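Local coordinates for protein possible flavin reductase (Haemophilus somnus 129PT, PDB 2R0X) that probably binds FMN and reduces flavins with NADPH as electron donor, as expected of a flavin reductase with a split-barrel fold, at residues 21-26 / 69-74; 29-34 / 88-93; 101-106 / 136-141; 111-116 / 145-150; 118-123 / 130-135. All coordinates share one frame; numbering follows the deposited sequence. Where two conformers were deposited one is given.

Contact 1 of 5, residues 21-26 / 69-74; sequences IVTTSG and MVNTLT
With CG anti to its carbonyl carbon (chi1 -60°), N71 carries its amide back over the neighbouring strand, where ND2 reaches the carbonyl oxygen of I21 at 2.9 Å. The backbone N of N71 binds that same oxygen, and the two donors arrive from opposite faces of the I21 carbonyl plane. I21 O is thus gripped twice by a single residue. The amide's rotation is fixed from its other end as well, because N71 OD1 accepts from N115 ND2 and from the backbone N of L109.

T23 turns OG1 between its backbone N and carbonyl carbon (chi1 63°), so that the oxygen lies 3.3 Å from CB of selenomethionine M69; the two side chains run side by side in the same direction. The hydroxyl is also hydrogen-bonded to P107 O. Further along, the CD1 methyl of I21 meets CD2 of L73 at 3.9 Å, the two side chains crossing obliquely just past the end of strand 69-72. On the other face of the sheet, CG2 of V22 looks across at CG2 of V70 over 4.4 Å.

The backbones pair in antiparallel fashion. I21 N gives its hydrogen to N71 O at 2.8 Å, while T23 and M69 exchange two bonds, T23 N to M69 O and M69 N to T23 O. Between these hydrogen-bonded pairs sits the non-hydrogen-bonded pair V22-V70, where V22 CA comes within 3.2 Å of M69 O in a CA-H...O contact. Every touching residue is buried, as suits two adjacent central strands of the split barrel of the flavin reductase family.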
# COMPACT_ATOMS: atom_id res chain seq x y z
N ILE A 21 12.92 1.72 -0.12
CA ILE A 21 13.90 1.20 -1.05
C ILE A 21 13.95 -0.31 -0.81
O ILE A 21 14.19 -0.77 0.33
CB ILE A 21 15.26 1.86 -0.93
CG1 ILE A 21 15.16 3.32 -1.38
CG2 ILE A 21 16.28 1.11 -1.81
CD1 ILE A 21 16.41 4.16 -1.09
N VAL A 22 13.59 -1.08 -1.82
CA VAL A 22 13.46 -2.53 -1.73
C VAL A 22 14.72 -3.12 -2.32
O VAL A 22 15.04 -2.85 -3.47
CB VAL A 22 12.20 -2.98 -2.47
CG1 VAL A 22 12.11 -4.53 -2.47
CG2 VAL A 22 10.94 -2.32 -1.83
N THR A 23 15.41 -3.97 -1.56
CA THR A 23 16.72 -4.46 -1.99
C THR A 23 16.77 -5.98 -1.90
O THR A 23 15.99 -6.62 -1.24
CB THR A 23 17.81 -3.91 -1.08
OG1 THR A 23 17.59 -4.39 0.23
CG2 THR A 23 17.84 -2.38 -1.09
N THR A 24 17.77 -6.52 -2.58
CA THR A 24 18.10 -7.94 -2.52
C THR A 24 19.61 -8.05 -2.79
O THR A 24 20.27 -7.10 -3.23
CB THR A 24 17.25 -8.79 -3.49
OG1 THR A 24 17.40 -10.18 -3.16
CG2 THR A 24 17.62 -8.57 -4.95
N SER A 25 20.13 -9.25 -2.55
CA SER A 25 21.56 -9.56 -2.62
C SER A 25 21.87 -10.58 -3.67
O SER A 25 21.15 -11.58 -3.78
CB SER A 25 21.94 -10.24 -1.34
OG SER A 25 21.45 -11.57 -1.43
N GLY A 26 23.06 -10.47 -4.26
CA GLY A 26 23.37 -11.28 -5.40
C GLY A 26 24.86 -11.45 -5.46
O GLY A 26 25.61 -10.88 -4.66
N MSE A 69 14.58 -7.01 1.23
CA MSE A 69 14.48 -6.11 2.38
C MSE A 69 13.63 -4.91 1.98
O MSE A 69 13.93 -4.28 0.95
CB MSE A 69 15.87 -5.63 2.75
CG MSE A 69 15.92 -4.67 3.93
SE MSE A 69 15.83 -5.44 5.69
CE MSE A 69 17.51 -6.43 5.51
N VAL A 70 12.61 -4.58 2.77
CA VAL A 70 11.89 -3.33 2.61
C VAL A 70 12.53 -2.33 3.58
O VAL A 70 12.46 -2.51 4.78
CB VAL A 70 10.39 -3.46 2.89
CG1 VAL A 70 9.69 -2.12 2.78
CG2 VAL A 70 9.77 -4.45 1.87
N ASN A 71 13.15 -1.30 3.01
CA ASN A 71 13.76 -0.22 3.81
C ASN A 71 12.90 1.04 3.71
O ASN A 71 12.93 1.73 2.67
CB ASN A 71 15.17 0.08 3.25
CG ASN A 71 16.07 -1.11 3.29
OD1 ASN A 71 16.58 -1.48 4.36
ND2 ASN A 71 16.30 -1.73 2.15
N THR A 72 12.10 1.25 4.72
CA THR A 72 11.17 2.40 4.72
C THR A 72 11.95 3.66 5.07
O THR A 72 12.76 3.64 6.00
CB THR A 72 10.05 2.13 5.72
OG1 THR A 72 9.42 0.89 5.42
CG2 THR A 72 9.00 3.29 5.69
N LEU A 73 11.76 4.73 4.30
CA LEU A 73 12.63 5.89 4.37
C LEU A 73 12.17 6.94 5.36
O LEU A 73 10.97 7.19 5.53
CB LEU A 73 12.77 6.52 2.98
CG LEU A 73 13.36 5.64 1.88
CD1 LEU A 73 13.57 6.45 0.64
CD2 LEU A 73 14.63 4.92 2.30
N THR A 74 13.16 7.59 5.97
CA THR A 74 12.91 8.77 6.79
C THR A 74 12.75 9.99 5.89
O THR A 74 13.12 10.01 4.71
CB THR A 74 14.05 9.08 7.77
OG1 THR A 74 15.14 9.60 7.03
CG2 THR A 74 14.49 7.85 8.61

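Contact 2 of 5, residues 29-34 / 88-93; sequences GQHGFT and LSQEER. With SO4 (sulfate ion), chain H; ACT (acetate ion), chain F; SO4 (sulfate ion), chain I.
Q90 OE1 accepts from G32 N at 3.0 Å, the donor standing 40° above the carbonyl plane of the amide, and takes a second, weak bond from R93 NH1 of its own helix at 3.5 Å. Here the start of helix 90-94 meets the first residues of strand 30-43, part of the split-barrel sheet, and the seam is lined with anions that probably came from the crystallisation liquor. A bend at chi2 (-48°) folds the Q90 amide against the strand backbone. CB of Q90 rests 3.2 Å from Q30 O, and its CG lies obliquely off the H31 ring, 3.7 Å from ND1. The two side chains cross at about a right angle.

R93 runs extended from CG to NE, which brings its guanidinium up to the strand. There both terminal nitrogens grip O4 of one sulfate, NH1 at 3.0 Å and NH2 at 3.1 Å, and that oxygen lies in the guanidinium plane at the edge. The same sulfate is held by R57 NE and by the backbone N of A58. R93 itself is steadied by S86 O, which accepts from NH2.

S89 occupies the N-cap of the helix: its OG accepts from E92 N, closing off the first turn.

The H31 imidazole stacks with H61, which shares the acetate with it and also binds the second sulfate. O1 of that sulfate sits in the plane of the H31 ring at its edge. The acetate oxygen OXT accepts from H31 NE2 at 3.0 Å, with an N-H...O angle of 136°.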
# COMPACT_ATOMS: atom_id res chain seq x y z
N GLY A 29 25.84 -8.85 -7.15
CA GLY A 29 26.11 -7.89 -6.07
C GLY A 29 24.78 -7.42 -5.52
O GLY A 29 23.78 -8.19 -5.57
N GLN A 30 24.73 -6.17 -5.01
CA GLN A 30 23.48 -5.60 -4.46
C GLN A 30 22.55 -5.01 -5.54
O GLN A 30 23.00 -4.49 -6.55
CB GLN A 30 23.79 -4.50 -3.43
CG GLN A 30 24.80 -4.86 -2.32
CD GLN A 30 25.43 -3.61 -1.57
OE1 GLN A 30 25.37 -3.49 -0.33
NE2 GLN A 30 26.07 -2.72 -2.34
N HIS A 31 21.25 -5.12 -5.30
CA HIS A 31 20.23 -4.64 -6.25
C HIS A 31 19.13 -4.00 -5.44
O HIS A 31 18.78 -4.49 -4.38
CB HIS A 31 19.66 -5.79 -7.08
CG HIS A 31 20.72 -6.55 -7.79
ND1 HIS A 31 21.27 -6.14 -8.98
CD2 HIS A 31 21.40 -7.65 -7.42
CE1 HIS A 31 22.21 -6.99 -9.34
NE2 HIS A 31 22.31 -7.92 -8.41
N GLY A 32 18.57 -2.93 -5.95
CA GLY A 32 17.40 -2.38 -5.26
C GLY A 32 16.66 -1.41 -6.12
O GLY A 32 17.12 -1.02 -7.19
N PHE A 33 15.50 -0.98 -5.64
CA PHE A 33 14.65 -0.04 -6.33
C PHE A 33 13.74 0.68 -5.34
O PHE A 33 13.35 0.14 -4.33
CB PHE A 33 13.81 -0.71 -7.45
CG PHE A 33 12.78 -1.70 -6.95
CD1 PHE A 33 13.13 -3.00 -6.65
CD2 PHE A 33 11.43 -1.36 -6.81
CE1 PHE A 33 12.21 -3.92 -6.22
CE2 PHE A 33 10.50 -2.33 -6.35
CZ PHE A 33 10.91 -3.59 -6.06
N THR A 34 13.39 1.91 -5.69
CA THR A 34 12.42 2.69 -4.92
C THR A 34 11.01 2.19 -5.20
O THR A 34 10.64 2.00 -6.37
CB THR A 34 12.55 4.17 -5.23
OG1 THR A 34 13.89 4.55 -4.93
CG2 THR A 34 11.59 5.02 -4.40
N LEU A 88 20.76 4.56 -12.74
CA LEU A 88 22.13 4.52 -12.30
C LEU A 88 22.55 3.10 -12.12
O LEU A 88 21.70 2.25 -11.83
CB LEU A 88 22.25 5.18 -10.92
CG LEU A 88 22.12 6.67 -10.94
CD1 LEU A 88 21.95 7.27 -9.54
CD2 LEU A 88 23.35 7.31 -11.62
N SER A 89 23.84 2.82 -12.22
CA SER A 89 24.33 1.49 -11.85
C SER A 89 24.04 1.19 -10.36
O SER A 89 23.94 2.11 -9.53
CB SER A 89 25.83 1.40 -12.09
OG SER A 89 26.51 2.17 -11.12
N GLN A 90 23.92 -0.10 -10.02
CA GLN A 90 23.72 -0.42 -8.62
C GLN A 90 24.92 0.03 -7.79
O GLN A 90 24.75 0.50 -6.67
CB GLN A 90 23.49 -1.91 -8.41
CG GLN A 90 22.30 -2.54 -9.14
CD GLN A 90 21.03 -1.77 -8.99
OE1 GLN A 90 20.50 -1.57 -7.88
NE2 GLN A 90 20.53 -1.29 -10.13
N GLU A 91 26.13 -0.03 -8.33
CA GLU A 91 27.26 0.43 -7.58
C GLU A 91 27.16 1.89 -7.19
O GLU A 91 27.42 2.27 -6.05
CB GLU A 91 28.54 0.16 -8.37
CG GLU A 91 29.78 0.37 -7.56
N GLU A 92 26.76 2.72 -8.13
CA GLU A 92 26.57 4.13 -7.85
C GLU A 92 25.44 4.31 -6.83
O GLU A 92 25.60 5.02 -5.86
CB GLU A 92 26.31 4.96 -9.10
CG GLU A 92 25.87 6.43 -8.78
CD GLU A 92 26.83 7.27 -7.88
OE1 GLU A 92 28.05 7.03 -8.01
OE2 GLU A 92 26.37 8.16 -7.07
N ARG A 93 24.31 3.63 -7.04
CA ARG A 93 23.19 3.77 -6.12
C ARG A 93 23.64 3.46 -4.68
O ARG A 93 23.42 4.24 -3.76
CB ARG A 93 22.02 2.88 -6.50
CG ARG A 93 21.26 3.27 -7.73
CD ARG A 93 20.14 2.26 -7.99
NE ARG A 93 19.17 2.70 -8.97
CZ ARG A 93 18.18 1.94 -9.39
NH1 ARG A 93 18.08 0.70 -8.99
NH2 ARG A 93 17.31 2.41 -10.25
S SO4 H . 15.83 -0.82 -11.58
O1 SO4 H . 17.07 -1.58 -11.47
O2 SO4 H . 14.76 -1.64 -11.98
O3 SO4 H . 16.18 0.22 -12.52
O4 SO4 H . 15.55 -0.15 -10.30
C ACT F . 22.26 -11.78 -9.13
O ACT F . 22.23 -11.58 -10.33
OXT ACT F . 22.75 -10.84 -8.51
CH3 ACT F . 21.95 -13.11 -8.52
S SO4 I . 22.03 -4.76 -13.12
O1 SO4 I . 22.98 -5.58 -12.35
O2 SO4 I . 20.86 -5.58 -13.46
O3 SO4 I . 22.69 -4.31 -14.36
O4 SO4 I . 21.69 -3.58 -12.33

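Contact 3 of 5, residues 101-106 / 136-141; sequences TLTTGS and IVDIHQ
Within 136-141, V137 is the first to touch the 101-106 loop: its CG2 meets the CG2 methyl of T104 at 3.9 Å, the two side chains crossing at about a right angle. T104 is held by its own polar end, since OG1 accepts from S106 N in an ST turn and is hydrogen-bonded to D117 OD1.

D138 comes next, with CG anti to the backbone N (chi1 -155°), which swings the carboxylate out toward the loop. In the conformer described, one of two for T103, the threonine OG1 donates to D138 OD2 at 2.8 Å. The hydroxyl comes to the anti side of that oxygen, 28° out of the carboxylate plane. The same OD2 lies 3.5 Å from CB of L102. V137 and D138 together face D117 on strand 114-126, a classic beta bulge in the long hairpin of the split barrel, and D117 also reaches the loop by accepting from T103 N through OD2.

I139 turns its side chain from the loop and packs against A11 of the second subunit. At H140, the CD1 methyl of L102 approaches CB at 4.4 Å and the backbone N at 4.3 Å.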
# COMPACT_ATOMS: atom_id res chain seq x y z
N THR A 101 23.39 -6.22 6.90
CA THR A 101 22.44 -7.30 6.64
C THR A 101 21.80 -7.69 7.94
O THR A 101 22.32 -7.41 9.02
CB THR A 101 23.08 -8.55 5.95
OG1 THR A 101 24.01 -9.20 6.80
CG2 THR A 101 23.70 -8.25 4.60
N LEU A 102 20.63 -8.33 7.84
CA LEU A 102 19.93 -8.91 8.97
C LEU A 102 20.04 -10.43 8.85
O LEU A 102 21.01 -11.00 9.31
CB LEU A 102 18.50 -8.38 9.10
CG LEU A 102 18.35 -6.95 9.60
CD1 LEU A 102 16.84 -6.51 9.52
CD2 LEU A 102 18.87 -6.78 11.01
N THR A 103 19.05 -11.07 8.25
CA THR A 103 19.00 -12.51 8.12
C THR A 103 19.17 -13.03 6.68
O THR A 103 19.88 -14.03 6.46
CB THR A 103 17.68 -13.05 8.74
OG1 THR A 103 17.61 -12.73 10.15
CG2 THR A 103 17.67 -14.57 8.62
N THR A 104 18.53 -12.38 5.72
CA THR A 104 18.53 -12.92 4.35
C THR A 104 19.75 -12.60 3.50
O THR A 104 19.94 -13.19 2.46
CB THR A 104 17.30 -12.49 3.57
OG1 THR A 104 17.42 -11.12 3.23
CG2 THR A 104 15.99 -12.81 4.29
N GLY A 105 20.55 -11.62 3.93
CA GLY A 105 21.57 -11.08 3.09
C GLY A 105 21.13 -9.92 2.22
O GLY A 105 21.99 -9.20 1.67
N SER A 106 19.82 -9.66 2.15
CA SER A 106 19.35 -8.48 1.45
C SER A 106 19.90 -7.24 2.17
O SER A 106 19.90 -7.18 3.41
CB SER A 106 17.82 -8.43 1.45
OG SER A 106 17.30 -9.56 0.80
N ILE A 136 7.85 -11.92 6.64
CA ILE A 136 8.86 -11.14 7.38
C ILE A 136 9.62 -12.05 8.33
O ILE A 136 9.02 -12.74 9.14
CB ILE A 136 8.23 -9.96 8.15
CG1 ILE A 136 7.51 -9.03 7.14
CG2 ILE A 136 9.27 -9.22 8.96
CD1 ILE A 136 6.50 -8.17 7.82
N VAL A 137 10.94 -12.07 8.21
CA VAL A 137 11.77 -12.93 9.05
C VAL A 137 12.68 -12.15 9.99
O VAL A 137 13.24 -12.77 10.90
CB VAL A 137 12.55 -13.96 8.24
CG1 VAL A 137 11.57 -14.90 7.49
CG2 VAL A 137 13.52 -13.30 7.27
N ASP A 138 12.82 -10.83 9.84
CA ASP A 138 13.59 -10.03 10.79
C ASP A 138 13.13 -8.58 10.59
O ASP A 138 12.73 -8.21 9.51
CB ASP A 138 15.12 -10.24 10.52
CG ASP A 138 15.99 -10.00 11.70
OD1 ASP A 138 15.53 -9.38 12.70
OD2 ASP A 138 17.18 -10.41 11.61
N ILE A 139 13.17 -7.80 11.66
CA ILE A 139 12.72 -6.40 11.64
C ILE A 139 13.71 -5.60 12.45
O ILE A 139 14.16 -6.02 13.50
CB ILE A 139 11.31 -6.23 12.23
CG1 ILE A 139 10.25 -6.88 11.37
CG2 ILE A 139 10.97 -4.74 12.49
CD1 ILE A 139 8.80 -6.75 11.88
N HIS A 140 14.02 -4.40 11.95
CA HIS A 140 14.67 -3.36 12.73
C HIS A 140 13.79 -2.12 12.63
O HIS A 140 13.34 -1.78 11.56
CB HIS A 140 16.05 -3.10 12.13
CG HIS A 140 16.86 -2.10 12.88
ND1 HIS A 140 16.73 -0.74 12.68
CD2 HIS A 140 17.86 -2.27 13.78
CE1 HIS A 140 17.59 -0.10 13.47
NE2 HIS A 140 18.30 -1.01 14.12
N GLN A 141 13.56 -1.43 13.75
CA GLN A 141 12.77 -0.18 13.69
C GLN A 141 13.48 0.99 14.35
O GLN A 141 14.20 0.80 15.29
CB GLN A 141 11.35 -0.35 14.23
CG GLN A 141 11.27 -1.10 15.52
CD GLN A 141 9.87 -1.63 15.87
OE1 GLN A 141 8.93 -0.86 16.00
NE2 GLN A 141 9.75 -2.96 16.09

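Contact 4 of 5, residues 111-116 / 145-150; sequences DALINF and KNALVY
A very short salt bridge, 2.6 Å from D111 OD1 to K145 NZ, spans a surface-exposed corner where neither segment is yet in a strand. The lysine reaches D111 with its chain extended beyond CG, meeting the aspartate side chain at about a right angle. The ammonium has a further partner in a water, which accepts from NZ at 2.9 Å and donates to A112 O at 2.7 Å. K145 is therefore tied to both the side chain of D111 and the backbone next to it.

Next to this polar bridge L113 is buried and runs past K145 in the opposite direction. With CG anti to its backbone N (chi1 -168°), it sends its two methyls to different partners: CD1 to K145 CB and to N146 O, both at 3.8 Å, and CD2 to A147 CB at 3.7 Å. L113 and I114 both face T72, a classic beta bulge at the entry to strand 114-126 of the split barrel, while residues 145-147 lead into strand 148-151.

The second subunit closes in here as well: its R151 packs on L113 and donates through NH2 to K145 O.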
# COMPACT_ATOMS: atom_id res chain seq x y z
N ASP A 111 20.17 3.88 9.12
CA ASP A 111 19.47 5.14 9.34
C ASP A 111 18.10 5.21 8.64
O ASP A 111 17.58 6.29 8.43
CB ASP A 111 20.35 6.35 8.92
CG ASP A 111 20.25 7.56 9.84
OD1 ASP A 111 19.64 7.48 10.92
OD2 ASP A 111 20.80 8.62 9.44
N ALA A 112 17.52 4.07 8.33
CA ALA A 112 16.18 4.02 7.77
C ALA A 112 15.12 4.18 8.86
O ALA A 112 15.36 4.03 10.05
CB ALA A 112 15.96 2.71 7.03
N LEU A 113 13.88 4.41 8.46
CA LEU A 113 12.77 4.48 9.38
C LEU A 113 12.42 3.09 9.93
O LEU A 113 12.13 2.92 11.11
CB LEU A 113 11.56 5.10 8.71
CG LEU A 113 10.41 5.50 9.63
CD1 LEU A 113 10.80 6.78 10.35
CD2 LEU A 113 9.12 5.68 8.83
N ILE A 114 12.39 2.10 9.03
CA ILE A 114 12.04 0.72 9.36
C ILE A 114 12.74 -0.17 8.37
O ILE A 114 12.92 0.22 7.23
CB ILE A 114 10.48 0.42 9.23
CG1 ILE A 114 9.60 1.66 9.44
CG2 ILE A 114 10.11 -0.68 10.19
CD1 ILE A 114 8.16 1.47 9.03
N ASN A 115 13.09 -1.38 8.80
CA ASN A 115 13.69 -2.38 7.95
C ASN A 115 12.97 -3.71 8.14
O ASN A 115 12.94 -4.22 9.25
CB ASN A 115 15.19 -2.56 8.24
CG ASN A 115 15.97 -1.24 8.28
OD1 ASN A 115 16.15 -0.66 9.36
ND2 ASN A 115 16.47 -0.78 7.14
N PHE A 116 12.37 -4.23 7.08
CA PHE A 116 11.69 -5.52 7.12
C PHE A 116 12.41 -6.49 6.21
O PHE A 116 12.44 -6.31 5.01
CB PHE A 116 10.25 -5.42 6.61
CG PHE A 116 9.37 -4.40 7.27
CD1 PHE A 116 9.31 -3.10 6.81
CD2 PHE A 116 8.55 -4.75 8.30
CE1 PHE A 116 8.43 -2.17 7.37
CE2 PHE A 116 7.64 -3.82 8.84
CZ PHE A 116 7.62 -2.54 8.36
N LYS A 145 11.72 9.24 14.72
CA LYS A 145 12.07 9.77 13.42
C LYS A 145 10.83 10.11 12.63
O LYS A 145 9.73 9.64 12.96
CB LYS A 145 12.97 8.83 12.64
CG LYS A 145 14.24 8.64 13.42
CD LYS A 145 15.36 8.13 12.62
CE LYS A 145 16.61 7.94 13.52
NZ LYS A 145 17.77 7.57 12.72
N ASN A 146 10.99 10.96 11.63
CA ASN A 146 9.88 11.35 10.77
C ASN A 146 9.95 10.57 9.47
O ASN A 146 11.02 10.28 8.97
CB ASN A 146 9.94 12.83 10.49
CG ASN A 146 9.88 13.67 11.75
OD1 ASN A 146 10.72 14.52 11.98
ND2 ASN A 146 8.95 13.37 12.59
N ALA A 147 8.77 10.25 8.94
CA ALA A 147 8.64 9.43 7.71
C ALA A 147 8.66 10.28 6.47
O ALA A 147 8.09 11.39 6.46
CB ALA A 147 7.31 8.66 7.73
N LEU A 148 9.23 9.74 5.42
CA LEU A 148 9.10 10.33 4.10
C LEU A 148 7.77 9.88 3.48
O LEU A 148 7.48 8.70 3.40
CB LEU A 148 10.23 9.85 3.19
CG LEU A 148 10.36 10.56 1.86
CD1 LEU A 148 10.63 12.07 2.01
CD2 LEU A 148 11.44 9.91 1.01
N VAL A 149 7.04 10.84 2.95
CA VAL A 149 5.77 10.59 2.26
C VAL A 149 5.79 11.29 0.92
O VAL A 149 6.29 12.42 0.84
CB VAL A 149 4.56 10.96 3.14
CG1 VAL A 149 3.23 11.03 2.37
CG2 VAL A 149 4.44 9.99 4.33
N TYR A 150 5.24 10.62 -0.09
CA TYR A 150 5.17 11.15 -1.46
C TYR A 150 3.68 11.42 -1.79
O TYR A 150 2.84 10.55 -1.59
CB TYR A 150 5.76 10.12 -2.41
CG TYR A 150 5.94 10.52 -3.85
CD1 TYR A 150 6.73 11.60 -4.20
CD2 TYR A 150 5.30 9.80 -4.86
CE1 TYR A 150 6.89 11.95 -5.54
CE2 TYR A 150 5.48 10.13 -6.18
CZ TYR A 150 6.28 11.18 -6.53
OH TYR A 150 6.42 11.47 -7.89
O HOH W 1 17.26 4.83 11.87

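Contact 5 of 5, residues 118-123 / 130-135; sequences CEITEI and DILICK
E122 and I133 lie side by side and point the same way, CG of the glutamate 3.6 Å from CG1 of the isoleucine in the conformer described, one of two for I133. They belong to the long beta hairpin formed by strands 114-126 and 129-141 of the split barrel. The two strands are out of step by one residue here: T121 and E122 both face I133 in a classic beta bulge. T121 N donates to I133 O at 2.8 Å, and I133 N to E122 O at 2.9 Å.

On the opposite face of the sheet, I123 and L132 also run alongside each other, with CG1 of I123 3.8 Å from CD2 of L132. I120 instead meets L132 at a slant, CG2 of I120 lying 4.1 Å from CB of L132, while CG1 of the same isoleucine approaches C134 SG. At the start of segment 118-123, C118 and C134 touch through their CB atoms at 3.7 Å, and L48 and L68 from adjoining strands pack on both cysteines. D130 puts its carboxylate across the CG2 methyl of I123, though OD2 is hydrogen-bonded to Y59 OH. I133 also reaches the dimer interface, packing on I131 of the second subunit.

E119 and K135 extend in the same direction on the face they share with E122 and I133. Their charged ends do not touch but share a water, which donates to E119 OE1 and accepts from K135 NZ, each at 2.7 Å.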
# COMPACT_ATOMS: atom_id res chain seq x y z
N CYS A 118 12.75 -10.09 4.49
CA CYS A 118 11.68 -10.97 4.05
C CYS A 118 12.14 -12.07 3.12
O CYS A 118 13.09 -11.98 2.37
CB CYS A 118 10.64 -10.15 3.28
SG CYS A 118 9.93 -8.72 4.11
N GLU A 119 11.34 -13.14 3.19
CA GLU A 119 11.39 -14.21 2.21
C GLU A 119 10.25 -14.03 1.23
O GLU A 119 9.12 -13.77 1.65
CB GLU A 119 11.24 -15.58 2.91
CG GLU A 119 12.47 -15.93 3.76
CD GLU A 119 12.31 -17.12 4.67
OE1 GLU A 119 11.19 -17.67 4.81
OE2 GLU A 119 13.34 -17.45 5.31
N ILE A 120 10.52 -14.18 -0.07
CA ILE A 120 9.47 -14.00 -1.10
C ILE A 120 8.85 -15.37 -1.22
O ILE A 120 9.34 -16.24 -1.94
CB ILE A 120 10.05 -13.52 -2.42
CG1 ILE A 120 10.81 -12.19 -2.26
CG2 ILE A 120 8.93 -13.38 -3.49
CD1 ILE A 120 11.47 -11.69 -3.48
N THR A 121 7.74 -15.54 -0.55
CA THR A 121 7.13 -16.81 -0.39
C THR A 121 6.45 -17.25 -1.69
O THR A 121 6.55 -18.41 -2.10
CB THR A 121 6.17 -16.70 0.76
OG1 THR A 121 6.87 -16.09 1.87
CG2 THR A 121 5.63 -18.08 1.10
N GLU A 122 5.77 -16.32 -2.36
CA GLU A 122 5.11 -16.60 -3.63
C GLU A 122 5.04 -15.31 -4.45
O GLU A 122 5.18 -14.19 -3.94
CB GLU A 122 3.76 -17.28 -3.39
CG GLU A 122 2.74 -16.41 -2.84
CD GLU A 122 1.35 -17.02 -2.71
OE1 GLU A 122 1.13 -18.17 -3.13
OE2 GLU A 122 0.48 -16.31 -2.21
N ILE A 123 4.85 -15.52 -5.74
CA ILE A 123 4.79 -14.47 -6.74
C ILE A 123 3.53 -14.66 -7.54
O ILE A 123 3.27 -15.77 -8.02
CB ILE A 123 6.05 -14.49 -7.64
CG1 ILE A 123 7.34 -14.32 -6.80
CG2 ILE A 123 5.98 -13.44 -8.73
CD1 ILE A 123 8.67 -14.37 -7.59
N ASP A 130 4.21 -7.79 -11.01
CA ASP A 130 3.99 -8.94 -10.15
C ASP A 130 3.76 -8.42 -8.72
O ASP A 130 4.23 -7.35 -8.33
CB ASP A 130 5.20 -9.88 -10.09
CG ASP A 130 5.35 -10.81 -11.26
OD1 ASP A 130 4.54 -10.80 -12.17
OD2 ASP A 130 6.35 -11.59 -11.23
N ILE A 131 3.03 -9.22 -7.96
CA ILE A 131 2.88 -9.06 -6.52
C ILE A 131 3.80 -10.08 -5.85
O ILE A 131 3.69 -11.29 -6.07
CB ILE A 131 1.45 -9.27 -6.04
CG1 ILE A 131 0.49 -8.36 -6.80
CG2 ILE A 131 1.33 -9.03 -4.52
CD1 ILE A 131 -1.00 -8.71 -6.52
N LEU A 132 4.74 -9.58 -5.05
CA LEU A 132 5.65 -10.38 -4.26
C LEU A 132 5.06 -10.49 -2.86
O LEU A 132 4.90 -9.49 -2.18
CB LEU A 132 7.04 -9.77 -4.22
CG LEU A 132 7.66 -9.35 -5.51
CD1 LEU A 132 9.01 -8.66 -5.33
CD2 LEU A 132 7.81 -10.52 -6.46
N ILE A 133 4.71 -11.71 -2.46
CA ILE A 133 4.19 -12.01 -1.13
C ILE A 133 5.36 -12.34 -0.25
O ILE A 133 6.13 -13.25 -0.58
CB ILE A 133 3.24 -13.21 -1.13
CG1 ILE A 133 2.04 -12.93 -2.01
CG2 ILE A 133 2.78 -13.53 0.24
CD1 ILE A 133 1.33 -11.67 -1.68
N CYS A 134 5.51 -11.60 0.84
CA CYS A 134 6.78 -11.61 1.57
C CYS A 134 6.58 -11.87 3.05
O CYS A 134 6.15 -10.99 3.79
CB CYS A 134 7.45 -10.25 1.38
SG CYS A 134 7.86 -9.85 -0.33
N LYS A 135 7.01 -13.04 3.50
CA LYS A 135 7.00 -13.38 4.90
C LYS A 135 8.15 -12.62 5.57
O LYS A 135 9.29 -12.73 5.16
CB LYS A 135 7.19 -14.88 5.09
CG LYS A 135 7.22 -15.28 6.53
CD LYS A 135 7.60 -16.78 6.69
CE LYS A 135 7.78 -17.14 8.11
NZ LYS A 135 8.13 -18.60 8.13
O HOH W 2 10.59 -19.13 7.05

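How the contacts relate
All five contacts draw on one curled antiparallel sheet, the split barrel. Contact 1 lies nearest the middle, its centre about 5 Å from that of the chain. Strand 17-25 pairs with strand 30-43 of contact 2, and strand 67-72 with strand 114-126, which contacts 4 and 5 share. Contacts 3 and 5 both use strand 129-141. Contacts 4 and 5 lie on opposite sides of the chain's centre, about 21 Å apart between centres. Along the chain, contacts 1 and 2 interleave and finish before contacts 3 and 4, themselves interleaved, begin; contact 5 falls within the span of both. Contacts 3, 4 and 5 also meet the second subunit and so help build the dimer.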